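Local coordinates for major capsid protein (Paramecium bursaria Chlorella virus 1, PDB 5TIP), which forms trimers that assemble, 1680 of them, into the large icosahedral capsid of the virus, at residues I38-Q43 and W204-F209; D64-I69 and L160-I165; V95-G100 and I151-Q156; L226-Q231 and K418-L423. All coordinates share one frame; numbering follows the deposited sequence.

This double jelly-roll capsid protein is crossed by four contacts that lead from its N-terminal half to its C-terminal half. Contacts 1, 2 and 3 all belong to the N-terminal half and are enclosed one within another along the chain, contact 1 outermost and contact 3 innermost; contact 4 follows in the C-terminal half. Successive centres are about 9, 10 and 11 Å apart, with about 24 Å between the centres of contacts 1 and 4. Contacts 1 and 2 share a sheet through strands 65-76 and 200-210. T67 links contact 2 to N155 of contact 3, whose F153 then packs on I227 and L423 of contact 4, so the two halves meet through buried side chains.

Contact 1 of 4, residues I38-Q43 and W204-F209; sequences IESIQQ and WVDYIF
The hydroxyl OH of Y207 is held by two partners: NE2 of Q43 donates to it at 2.8 Å, and it is also hydrogen-bonded to the backbone O of S60. The first of these bonds is bent, and OH is tilted out of the Q43 amide plane; the glutamine reaches it by folding at chi2 (-64°), which brings NE2 to the edge of the phenol ring and, weakly, to the O of I41. The I41 side chain crosses that of Y207 at about a right angle, its CB 3.6 Å from Y207 CE1. On the same face E39 crosses F209, its OE1 3.4 Å from F209 CZ, and takes a hydrogen bond from G3 N of the third subunit. On the backbone, Y207 N meets E39 O at 2.7 Å in an almost straight bond and E39 N returns one to Y207 O; I41 and V205 likewise exchange two bonds.

The opposite face of the sheet carries I38, S40, Q42, W204, D206 and I208. Here CB of Q42 sits 3.4 Å from the centroid of the six-membered ring of W204, a CH-pi contact almost on the ring normal. With its chain fully extended, Q42 then lays its amide over the indole, the planes only 15° apart and OE1 3.5 Å from W204 CZ2. R328 of the second subunit makes a cation-pi contact with this indole. Nearby, a water 2.9 Å from S40 OG donates a weak bond to D206 OD1. Strand 36-42 thus joins strand 200-210 as an antiparallel pair in a jelly-roll sheet whose edge lies at the trimer interface.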
# COMPACT_ATOMS: atom_id res chain seq x y z
N ILE A 38 16.28 -4.37 -21.57
CA ILE A 38 15.32 -3.29 -21.71
C ILE A 38 16.05 -2.01 -22.08
O ILE A 38 17.17 -1.77 -21.61
CB ILE A 38 14.50 -3.09 -20.41
CG1 ILE A 38 14.01 -4.43 -19.87
CG2 ILE A 38 13.32 -2.16 -20.66
CD1 ILE A 38 13.36 -4.33 -18.51
N GLU A 39 15.42 -1.19 -22.92
CA GLU A 39 15.98 0.11 -23.28
C GLU A 39 14.86 1.07 -23.64
O GLU A 39 14.00 0.74 -24.46
CB GLU A 39 16.95 -0.00 -24.46
CG GLU A 39 17.56 1.33 -24.85
CD GLU A 39 18.45 1.24 -26.07
OE1 GLU A 39 18.58 0.14 -26.64
OE2 GLU A 39 19.01 2.29 -26.47
N SER A 40 14.87 2.25 -23.03
CA SER A 40 13.92 3.31 -23.36
C SER A 40 14.50 4.14 -24.50
O SER A 40 15.60 4.69 -24.37
CB SER A 40 13.65 4.18 -22.13
OG SER A 40 12.61 5.11 -22.39
N ILE A 41 13.76 4.23 -25.60
CA ILE A 41 14.24 4.87 -26.82
C ILE A 41 13.25 5.93 -27.24
O ILE A 41 12.04 5.68 -27.27
CB ILE A 41 14.46 3.84 -27.95
CG1 ILE A 41 15.46 2.77 -27.50
CG2 ILE A 41 14.93 4.53 -29.22
CD1 ILE A 41 15.72 1.69 -28.51
N GLN A 42 13.75 7.12 -27.57
CA GLN A 42 12.90 8.25 -27.92
C GLN A 42 12.34 8.09 -29.33
O GLN A 42 13.00 7.54 -30.22
CB GLN A 42 13.68 9.56 -27.81
CG GLN A 42 12.83 10.80 -27.97
CD GLN A 42 13.64 12.08 -27.85
OE1 GLN A 42 14.87 12.04 -27.74
NE2 GLN A 42 12.96 13.21 -27.85
N GLN A 43 11.12 8.57 -29.52
CA GLN A 43 10.42 8.47 -30.79
C GLN A 43 10.38 9.83 -31.49
O GLN A 43 10.61 10.88 -30.88
CB GLN A 43 8.98 7.97 -30.58
CG GLN A 43 8.88 6.63 -29.88
CD GLN A 43 9.51 5.50 -30.67
OE1 GLN A 43 9.16 5.27 -31.82
NE2 GLN A 43 10.45 4.80 -30.05
N TRP A 204 8.69 8.45 -25.36
CA TRP A 204 9.71 7.46 -25.08
C TRP A 204 9.06 6.09 -24.95
O TRP A 204 8.05 5.95 -24.25
CB TRP A 204 10.48 7.81 -23.80
CG TRP A 204 11.29 9.07 -23.94
CD1 TRP A 204 10.82 10.35 -23.88
CD2 TRP A 204 12.69 9.16 -24.17
NE1 TRP A 204 11.86 11.24 -24.05
CE2 TRP A 204 13.02 10.53 -24.24
CE3 TRP A 204 13.71 8.22 -24.34
CZ2 TRP A 204 14.31 10.98 -24.46
CZ3 TRP A 204 15.00 8.67 -24.55
CH2 TRP A 204 15.29 10.04 -24.61
N VAL A 205 9.62 5.10 -25.62
CA VAL A 205 9.09 3.74 -25.65
C VAL A 205 10.15 2.79 -25.11
O VAL A 205 11.32 2.87 -25.50
CB VAL A 205 8.65 3.33 -27.07
CG1 VAL A 205 8.19 1.88 -27.09
CG2 VAL A 205 7.54 4.24 -27.56
N ASP A 206 9.75 1.90 -24.21
CA ASP A 206 10.64 0.90 -23.64
C ASP A 206 10.63 -0.35 -24.51
O ASP A 206 9.58 -0.98 -24.68
CB ASP A 206 10.23 0.56 -22.21
CG ASP A 206 10.61 1.65 -21.22
OD1 ASP A 206 10.15 2.79 -21.38
OD2 ASP A 206 11.37 1.34 -20.27
N TYR A 207 11.79 -0.70 -25.06
CA TYR A 207 11.92 -1.85 -25.94
C TYR A 207 12.52 -3.03 -25.19
O TYR A 207 13.34 -2.87 -24.28
CB TYR A 207 12.80 -1.52 -27.15
CG TYR A 207 12.17 -0.55 -28.12
CD1 TYR A 207 12.22 0.82 -27.90
CD2 TYR A 207 11.53 -1.00 -29.27
CE1 TYR A 207 11.65 1.71 -28.79
CE2 TYR A 207 10.95 -0.12 -30.16
CZ TYR A 207 11.02 1.24 -29.92
OH TYR A 207 10.45 2.12 -30.80
N ILE A 208 12.11 -4.23 -25.58
CA ILE A 208 12.64 -5.48 -25.05
C ILE A 208 13.48 -6.14 -26.13
O ILE A 208 12.99 -6.37 -27.25
CB ILE A 208 11.53 -6.42 -24.57
CG1 ILE A 208 10.60 -5.71 -23.57
CG2 ILE A 208 12.12 -7.67 -23.95
CD1 ILE A 208 11.28 -5.33 -22.28
N PHE A 209 14.73 -6.43 -25.82
CA PHE A 209 15.63 -7.14 -26.72
C PHE A 209 15.73 -8.59 -26.26
O PHE A 209 16.13 -8.87 -25.13
CB PHE A 209 17.01 -6.48 -26.75
CG PHE A 209 16.98 -5.06 -27.25
CD1 PHE A 209 16.69 -4.01 -26.39
CD2 PHE A 209 17.24 -4.78 -28.58
CE1 PHE A 209 16.66 -2.71 -26.85
CE2 PHE A 209 17.22 -3.47 -29.04
CZ PHE A 209 16.92 -2.44 -28.17
O HOH W 1 10.48 6.19 -20.66

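Contact 2 of 4, residues D64-I69 and L160-I165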
# COMPACT_ATOMS: atom_id res chain seq x y z
N ASP A 64 12.49 -5.92 -30.12
CA ASP A 64 11.58 -7.00 -30.47
C ASP A 64 10.19 -6.82 -29.87
O ASP A 64 9.19 -7.07 -30.54
CB ASP A 64 12.17 -8.34 -30.05
CG ASP A 64 13.55 -8.58 -30.64
OD1 ASP A 64 13.75 -8.23 -31.82
OD2 ASP A 64 14.43 -9.11 -29.93
N LEU A 65 10.11 -6.38 -28.62
CA LEU A 65 8.85 -6.09 -27.96
C LEU A 65 8.88 -4.67 -27.42
O LEU A 65 9.95 -4.07 -27.27
CB LEU A 65 8.56 -7.08 -26.81
CG LEU A 65 9.05 -8.52 -26.97
CD1 LEU A 65 8.89 -9.26 -25.65
CD2 LEU A 65 8.30 -9.24 -28.07
N ILE A 66 7.70 -4.14 -27.12
CA ILE A 66 7.58 -2.84 -26.46
C ILE A 66 6.66 -2.99 -25.26
O ILE A 66 5.69 -3.75 -25.30
CB ILE A 66 7.07 -1.74 -27.41
CG1 ILE A 66 5.70 -2.09 -27.98
CG2 ILE A 66 8.07 -1.49 -28.52
CD1 ILE A 66 5.13 -1.01 -28.88
N THR A 67 6.98 -2.27 -24.18
CA THR A 67 6.20 -2.33 -22.95
C THR A 67 5.76 -0.93 -22.54
O THR A 67 4.73 -0.44 -23.01
CB THR A 67 7.01 -2.99 -21.83
OG1 THR A 67 8.24 -2.28 -21.65
CG2 THR A 67 7.32 -4.44 -22.17
N ASP A 68 6.53 -0.29 -21.67
CA ASP A 68 6.14 1.01 -21.14
C ASP A 68 6.30 2.10 -22.20
O ASP A 68 7.24 2.07 -23.00
CB ASP A 68 6.98 1.35 -19.91
CG ASP A 68 6.87 0.30 -18.83
OD1 ASP A 68 5.74 -0.17 -18.56
OD2 ASP A 68 7.91 -0.06 -18.25
N ILE A 69 5.37 3.05 -22.20
CA ILE A 69 5.45 4.24 -23.05
C ILE A 69 5.15 5.45 -22.18
O ILE A 69 4.12 5.50 -21.50
CB ILE A 69 4.47 4.17 -24.23
CG1 ILE A 69 4.80 2.99 -25.15
CG2 ILE A 69 4.48 5.47 -25.02
CD1 ILE A 69 3.97 2.93 -26.40
N LEU A 160 1.96 -8.91 -21.53
CA LEU A 160 1.23 -8.53 -22.74
C LEU A 160 2.07 -7.64 -23.65
O LEU A 160 1.53 -6.85 -24.42
CB LEU A 160 -0.07 -7.83 -22.37
CG LEU A 160 -1.11 -8.70 -21.66
CD1 LEU A 160 -2.34 -7.88 -21.30
CD2 LEU A 160 -1.48 -9.90 -22.51
N ALA A 161 3.40 -7.76 -23.56
CA ALA A 161 4.29 -6.93 -24.37
C ALA A 161 3.98 -7.09 -25.85
O ALA A 161 3.90 -8.21 -26.37
CB ALA A 161 5.74 -7.29 -24.09
N LEU A 162 3.82 -5.96 -26.54
CA LEU A 162 3.46 -5.97 -27.95
C LEU A 162 4.64 -6.42 -28.80
O LEU A 162 5.68 -5.75 -28.80
CB LEU A 162 2.99 -4.59 -28.39
CG LEU A 162 2.46 -4.50 -29.82
CD1 LEU A 162 1.19 -5.32 -29.95
CD2 LEU A 162 2.22 -3.06 -30.22
N PRO A 163 4.54 -7.53 -29.54
CA PRO A 163 5.69 -8.00 -30.32
C PRO A 163 5.83 -7.29 -31.66
O PRO A 163 5.18 -7.66 -32.64
CB PRO A 163 5.39 -9.49 -30.51
CG PRO A 163 3.90 -9.57 -30.51
CD PRO A 163 3.40 -8.46 -29.61
N LEU A 164 6.69 -6.27 -31.71
CA LEU A 164 6.97 -5.60 -32.97
C LEU A 164 7.65 -6.55 -33.96
O LEU A 164 7.45 -6.42 -35.17
CB LEU A 164 7.85 -4.37 -32.75
CG LEU A 164 7.24 -3.16 -32.05
CD1 LEU A 164 8.22 -2.00 -32.08
CD2 LEU A 164 5.94 -2.77 -32.71
N ILE A 165 8.44 -7.50 -33.46
CA ILE A 165 9.12 -8.44 -34.34
C ILE A 165 8.12 -9.35 -35.04
O ILE A 165 8.42 -9.88 -36.12
CB ILE A 165 10.17 -9.25 -33.55
CG1 ILE A 165 10.98 -10.13 -34.50
CG2 ILE A 165 9.50 -10.07 -32.46
CD1 ILE A 165 11.83 -11.14 -33.80
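The planar carbonyl of D64 receives the N-H of I165 in its own plane, on a lone pair, at 3.0 Å from O to N. The I66 carbonyl takes L162 N in its plane too, though in a more bent bond, whereas I66 N approaches L162 O from a little outside the carbonyl plane, 3.1 Å away. The carboxylate of D64 has its strong partners beyond the pair: OD1 forms a salt bridge with R215 and OD2 accepts from L210 N, while the aliphatic part of D64 lies alongside I165, CB 4.0 Å from I165 CG2. The pyrrolidine ring of P163 is met obliquely by L65, whose CD2 comes 3.8 Å from P163 CB.

Strand 65-76 is an inner strand of the N-terminal jelly roll, and the short strand 162-163 adds only one sound antiparallel pair to it, I66 with L162. On its other flank D64 and L65 both face I208, a classic beta bulge where the strand begins.

Apolar side chains fill in round this sparse bonding. CG1 of I66 occupies the crowded position between backbone N and carbonyl carbon (chi1 59°), which sets it beside L162, 3.7 Å from L162 CB, with the two chains pointing the same way. The other branch, CG2, meets L164 at about a right angle and touches L164 CD1 at 3.6 Å. F154 of the same chain packs against both I66 and L162. On the L65 side A161 CB touches both L65 CB and T67 CG2, the latter at 3.8 Å, and F26 of the third subunit packs against L65 and A161.

Contact 3 of 4, residues V95-G100 and I151-Q156; sequences VELEIG and IFFFNQ
Strand 95-99 and the turn at 152-156 meet without any hydrogen bond between them; the nearest CA atoms, those of L97 and F152, are 8.1 Å apart, and the gap is bridged mainly by side chains. L97 carries most of the contact. Its CB lies over the middle of the F152 ring, 4.1 Å from the centroid and close to the normal, in a CH-pi contact. Because CG stands opposite the backbone N (chi1 174°), the branched end continues past that ring to the next two phenylalanines: CD2 reaches F154 CE1 at 3.6 Å, in the plane of that ring at its edge, and F153 CE1 at 3.7 Å. F154 in turn sets its CD1 over the face of F153. The V95 and F152 side chains point at each other, CG2 3.8 Å from F152 CE2, and V95 O lies in the ring plane at its edge.

The turn is braced from within, N155 OD1 accepting from F152 N on a lone pair at 2.9 Å and N155 N donating to F152 O. Three consecutive phenylalanines after strand 143-149 thus pack on strand 92-99 inside the N-terminal jelly roll, sheet and connection sharing one apolar core.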
# COMPACT_ATOMS: atom_id res chain seq x y z
N VAL A 95 -5.42 9.83 -26.53
CA VAL A 95 -4.35 9.08 -27.17
C VAL A 95 -4.94 7.80 -27.76
O VAL A 95 -5.70 7.10 -27.08
CB VAL A 95 -3.20 8.76 -26.19
CG1 VAL A 95 -3.74 8.18 -24.89
CG2 VAL A 95 -2.18 7.83 -26.83
N GLU A 96 -4.62 7.52 -29.02
CA GLU A 96 -5.18 6.41 -29.76
C GLU A 96 -4.07 5.45 -30.16
O GLU A 96 -3.04 5.87 -30.69
CB GLU A 96 -5.92 6.91 -31.00
CG GLU A 96 -6.55 5.81 -31.85
CD GLU A 96 -7.17 6.36 -33.12
OE1 GLU A 96 -7.03 7.57 -33.37
OE2 GLU A 96 -7.78 5.57 -33.87
N LEU A 97 -4.28 4.16 -29.91
CA LEU A 97 -3.34 3.11 -30.29
C LEU A 97 -3.83 2.45 -31.58
O LEU A 97 -4.99 2.04 -31.67
CB LEU A 97 -3.20 2.07 -29.18
CG LEU A 97 -2.34 0.85 -29.55
CD1 LEU A 97 -0.89 1.26 -29.73
CD2 LEU A 97 -2.48 -0.24 -28.49
N GLU A 98 -2.94 2.34 -32.56
CA GLU A 98 -3.28 1.83 -33.88
C GLU A 98 -2.25 0.80 -34.33
O GLU A 98 -1.04 1.06 -34.25
CB GLU A 98 -3.36 2.97 -34.90
CG GLU A 98 -3.67 2.53 -36.32
CD GLU A 98 -3.60 3.68 -37.31
OE1 GLU A 98 -4.51 4.53 -37.32
OE2 GLU A 98 -2.61 3.73 -38.08
N ILE A 99 -2.72 -0.35 -34.81
CA ILE A 99 -1.87 -1.40 -35.36
C ILE A 99 -2.36 -1.70 -36.77
O ILE A 99 -3.50 -2.14 -36.96
CB ILE A 99 -1.88 -2.67 -34.51
CG1 ILE A 99 -1.31 -2.40 -33.11
CG2 ILE A 99 -1.10 -3.78 -35.20
CD1 ILE A 99 -1.33 -3.61 -32.20
N GLY A 100 -1.49 -1.48 -37.76
CA GLY A 100 -1.84 -1.77 -39.14
C GLY A 100 -3.03 -0.98 -39.64
O GLY A 100 -3.83 -1.49 -40.42
N ILE A 151 -1.46 3.82 -20.36
CA ILE A 151 -1.99 2.67 -19.64
C ILE A 151 -2.75 1.75 -20.59
O ILE A 151 -3.82 1.24 -20.25
CB ILE A 151 -2.88 3.11 -18.46
CG1 ILE A 151 -3.89 4.17 -18.92
CG2 ILE A 151 -2.02 3.63 -17.32
CD1 ILE A 151 -4.73 4.74 -17.79
N PHE A 152 -2.20 1.52 -21.78
CA PHE A 152 -2.76 0.52 -22.68
C PHE A 152 -2.40 -0.87 -22.18
O PHE A 152 -1.71 -1.04 -21.17
CB PHE A 152 -2.28 0.77 -24.10
CG PHE A 152 -2.81 2.04 -24.71
CD1 PHE A 152 -4.17 2.21 -24.93
CD2 PHE A 152 -1.95 3.07 -25.06
CE1 PHE A 152 -4.65 3.38 -25.48
CE2 PHE A 152 -2.43 4.24 -25.61
CZ PHE A 152 -3.78 4.40 -25.82
N PHE A 153 -2.87 -1.90 -22.89
CA PHE A 153 -2.74 -3.27 -22.39
C PHE A 153 -1.28 -3.68 -22.27
O PHE A 153 -0.90 -4.37 -21.31
CB PHE A 153 -3.51 -4.24 -23.29
CG PHE A 153 -2.99 -4.32 -24.70
CD1 PHE A 153 -3.47 -3.46 -25.67
CD2 PHE A 153 -2.04 -5.26 -25.06
CE1 PHE A 153 -3.00 -3.53 -26.97
CE2 PHE A 153 -1.57 -5.34 -26.35
CZ PHE A 153 -2.05 -4.47 -27.31
N PHE A 154 -0.43 -3.28 -23.22
CA PHE A 154 0.97 -3.65 -23.16
C PHE A 154 1.80 -2.71 -22.29
O PHE A 154 3.01 -2.93 -22.14
CB PHE A 154 1.57 -3.71 -24.57
CG PHE A 154 1.60 -2.39 -25.29
CD1 PHE A 154 0.48 -1.91 -25.94
CD2 PHE A 154 2.76 -1.63 -25.32
CE1 PHE A 154 0.51 -0.70 -26.61
CE2 PHE A 154 2.79 -0.42 -25.98
CZ PHE A 154 1.67 0.05 -26.63
N ASN A 155 1.19 -1.68 -21.72
CA ASN A 155 1.89 -0.78 -20.81
C ASN A 155 1.77 -1.18 -19.35
O ASN A 155 2.55 -0.70 -18.52
CB ASN A 155 1.36 0.65 -20.96
CG ASN A 155 1.47 1.17 -22.37
OD1 ASN A 155 0.51 1.74 -22.90
ND2 ASN A 155 2.63 0.99 -22.99
N GLN A 156 0.81 -2.05 -19.01
CA GLN A 156 0.51 -2.34 -17.62
C GLN A 156 1.08 -3.66 -17.13
O GLN A 156 1.13 -3.88 -15.91
CB GLN A 156 -1.00 -2.33 -17.40
CG GLN A 156 -1.67 -1.02 -17.81
CD GLN A 156 -3.06 -0.87 -17.24
OE1 GLN A 156 -3.23 -0.37 -16.12
NE2 GLN A 156 -4.06 -1.29 -18.00

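Contact 4 of 4, residues L226-Q231 and K418-L423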
# COMPACT_ATOMS: atom_id res chain seq x y z
N LEU A 226 -4.79 -11.91 -24.77
CA LEU A 226 -6.04 -11.48 -24.14
C LEU A 226 -5.81 -10.08 -23.61
O LEU A 226 -5.15 -9.90 -22.58
CB LEU A 226 -6.46 -12.45 -23.04
CG LEU A 226 -7.80 -12.15 -22.36
CD1 LEU A 226 -8.95 -12.21 -23.36
CD2 LEU A 226 -8.05 -13.11 -21.20
N ILE A 227 -6.35 -9.08 -24.30
CA ILE A 227 -6.08 -7.69 -24.00
C ILE A 227 -7.33 -7.05 -23.40
O ILE A 227 -8.41 -7.63 -23.39
CB ILE A 227 -5.60 -6.91 -25.24
CG1 ILE A 227 -6.76 -6.65 -26.19
CG2 ILE A 227 -4.49 -7.67 -25.95
CD1 ILE A 227 -6.41 -5.75 -27.36
N GLU A 228 -7.16 -5.82 -22.91
CA GLU A 228 -8.26 -5.04 -22.38
C GLU A 228 -8.43 -3.78 -23.22
O GLU A 228 -7.47 -3.25 -23.77
CB GLU A 228 -8.01 -4.67 -20.91
CG GLU A 228 -7.97 -5.88 -20.00
CD GLU A 228 -7.77 -5.51 -18.54
OE1 GLU A 228 -7.88 -4.31 -18.21
OE2 GLU A 228 -7.50 -6.42 -17.73
N GLN A 229 -9.67 -3.31 -23.31
CA GLN A 229 -10.01 -2.13 -24.07
C GLN A 229 -10.87 -1.21 -23.21
O GLN A 229 -11.52 -1.64 -22.26
CB GLN A 229 -10.77 -2.47 -25.35
CG GLN A 229 -10.00 -3.29 -26.35
CD GLN A 229 -10.85 -3.68 -27.54
OE1 GLN A 229 -11.86 -4.37 -27.40
NE2 GLN A 229 -10.46 -3.22 -28.72
N LEU A 230 -10.86 0.07 -23.57
CA LEU A 230 -11.74 1.05 -22.95
C LEU A 230 -12.87 1.39 -23.91
O LEU A 230 -12.64 1.56 -25.12
CB LEU A 230 -10.97 2.32 -22.58
CG LEU A 230 -11.84 3.43 -21.96
CD1 LEU A 230 -12.27 3.05 -20.55
CD2 LEU A 230 -11.11 4.76 -21.97
N GLN A 231 -14.08 1.48 -23.38
CA GLN A 231 -15.24 1.89 -24.16
C GLN A 231 -15.76 3.20 -23.59
O GLN A 231 -15.93 3.33 -22.37
CB GLN A 231 -16.34 0.82 -24.14
CG GLN A 231 -15.91 -0.51 -24.74
CD GLN A 231 -17.03 -1.52 -24.76
OE1 GLN A 231 -18.00 -1.38 -25.51
NE2 GLN A 231 -16.91 -2.56 -23.94
N LYS A 418 -14.64 -1.24 -19.21
CA LYS A 418 -13.39 -1.93 -19.51
C LYS A 418 -13.76 -3.35 -19.91
O LYS A 418 -14.34 -4.09 -19.13
CB LYS A 418 -12.46 -1.94 -18.30
CG LYS A 418 -10.98 -2.02 -18.66
CD LYS A 418 -10.55 -0.83 -19.49
CE LYS A 418 -9.10 -0.44 -19.23
NZ LYS A 418 -8.18 -1.61 -19.29
N ASN A 419 -13.41 -3.72 -21.13
CA ASN A 419 -13.76 -5.03 -21.67
C ASN A 419 -12.50 -5.78 -22.08
O ASN A 419 -11.41 -5.22 -22.16
CB ASN A 419 -14.71 -4.90 -22.86
CG ASN A 419 -14.05 -4.24 -24.06
OD1 ASN A 419 -14.07 -3.02 -24.20
ND2 ASN A 419 -13.47 -5.05 -24.94
N TYR A 420 -12.67 -7.07 -22.34
CA TYR A 420 -11.61 -7.91 -22.87
C TYR A 420 -11.78 -8.11 -24.37
O TYR A 420 -12.89 -8.03 -24.90
CB TYR A 420 -11.59 -9.28 -22.17
CG TYR A 420 -10.94 -9.27 -20.81
CD1 TYR A 420 -9.56 -9.14 -20.68
CD2 TYR A 420 -11.70 -9.41 -19.65
CE1 TYR A 420 -8.96 -9.14 -19.43
CE2 TYR A 420 -11.10 -9.41 -18.40
CZ TYR A 420 -9.73 -9.27 -18.30
OH TYR A 420 -9.14 -9.27 -17.06
N ASN A 421 -10.66 -8.35 -25.04
CA ASN A 421 -10.67 -8.69 -26.45
C ASN A 421 -9.44 -9.53 -26.73
O ASN A 421 -8.56 -9.67 -25.87
CB ASN A 421 -10.71 -7.44 -27.34
CG ASN A 421 -11.32 -7.70 -28.70
OD1 ASN A 421 -11.11 -8.76 -29.29
ND2 ASN A 421 -12.08 -6.74 -29.21
N VAL A 422 -9.38 -10.11 -27.92
CA VAL A 422 -8.29 -10.99 -28.31
C VAL A 422 -7.55 -10.38 -29.48
O VAL A 422 -8.16 -10.05 -30.51
CB VAL A 422 -8.79 -12.41 -28.66
CG1 VAL A 422 -7.63 -13.29 -29.09
CG2 VAL A 422 -9.51 -13.02 -27.47
N LEU A 423 -6.24 -10.21 -29.33
CA LEU A 423 -5.37 -9.70 -30.38
C LEU A 423 -4.57 -10.87 -30.95
O LEU A 423 -3.68 -11.39 -30.29
CB LEU A 423 -4.45 -8.60 -29.84
CG LEU A 423 -3.40 -8.04 -30.80
CD1 LEU A 423 -4.06 -7.32 -31.97
CD2 LEU A 423 -2.45 -7.11 -30.07
O HOH W 2 -14.27 -2.27 -27.02
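OE1 of Q229 is the hub of one face, taking N-H groups from two asparagines of the partner strand. N419 ND2 reaches it at 3.0 Å in the amide plane and on a lone pair; N421 ND2, at the same distance, arrives from well above that plane, and a water adds a third, longer donation. Around this hub strands 223-237 and 412-426 pair antiparallel in the C-terminal jelly roll, with two-way backbone bonds joining I227 to N421 and Q229 to N419.

On the other face K418 crosses E228 at about a right angle. Bends along the lysine carry the chain past Q229 O, so that NZ forms a salt bridge with E228 OE1, 2.9 Å away, on the OE1 lone pair turned from OE2. Y420 lies beside the same glutamate with its ring nearly perpendicular to the carboxylate, and CE1 of Y420 rests 3.5 Å from E228 CG. Further along, L226 CG touches Y420 CD1 at 3.9 Å.

A second shell fixes these groups. The other ND2 hydrogen bond of N419 goes to Y420 O, locking its amide, while the water that reaches Q229 also donates to N419 OD1 at 2.9 Å. N421 ND2 is shared with Y434 O. E228 is a buried acid with three cationic partners, OE2 meeting K259 and OE1 also R362, which would probably keep it ionised; R362 O binds the hydroxyl of Y420. Towards the N-terminal half, Q229 NE2 is hydrogen-bonded to I104 O, and L230 N donates to OD1 of D105.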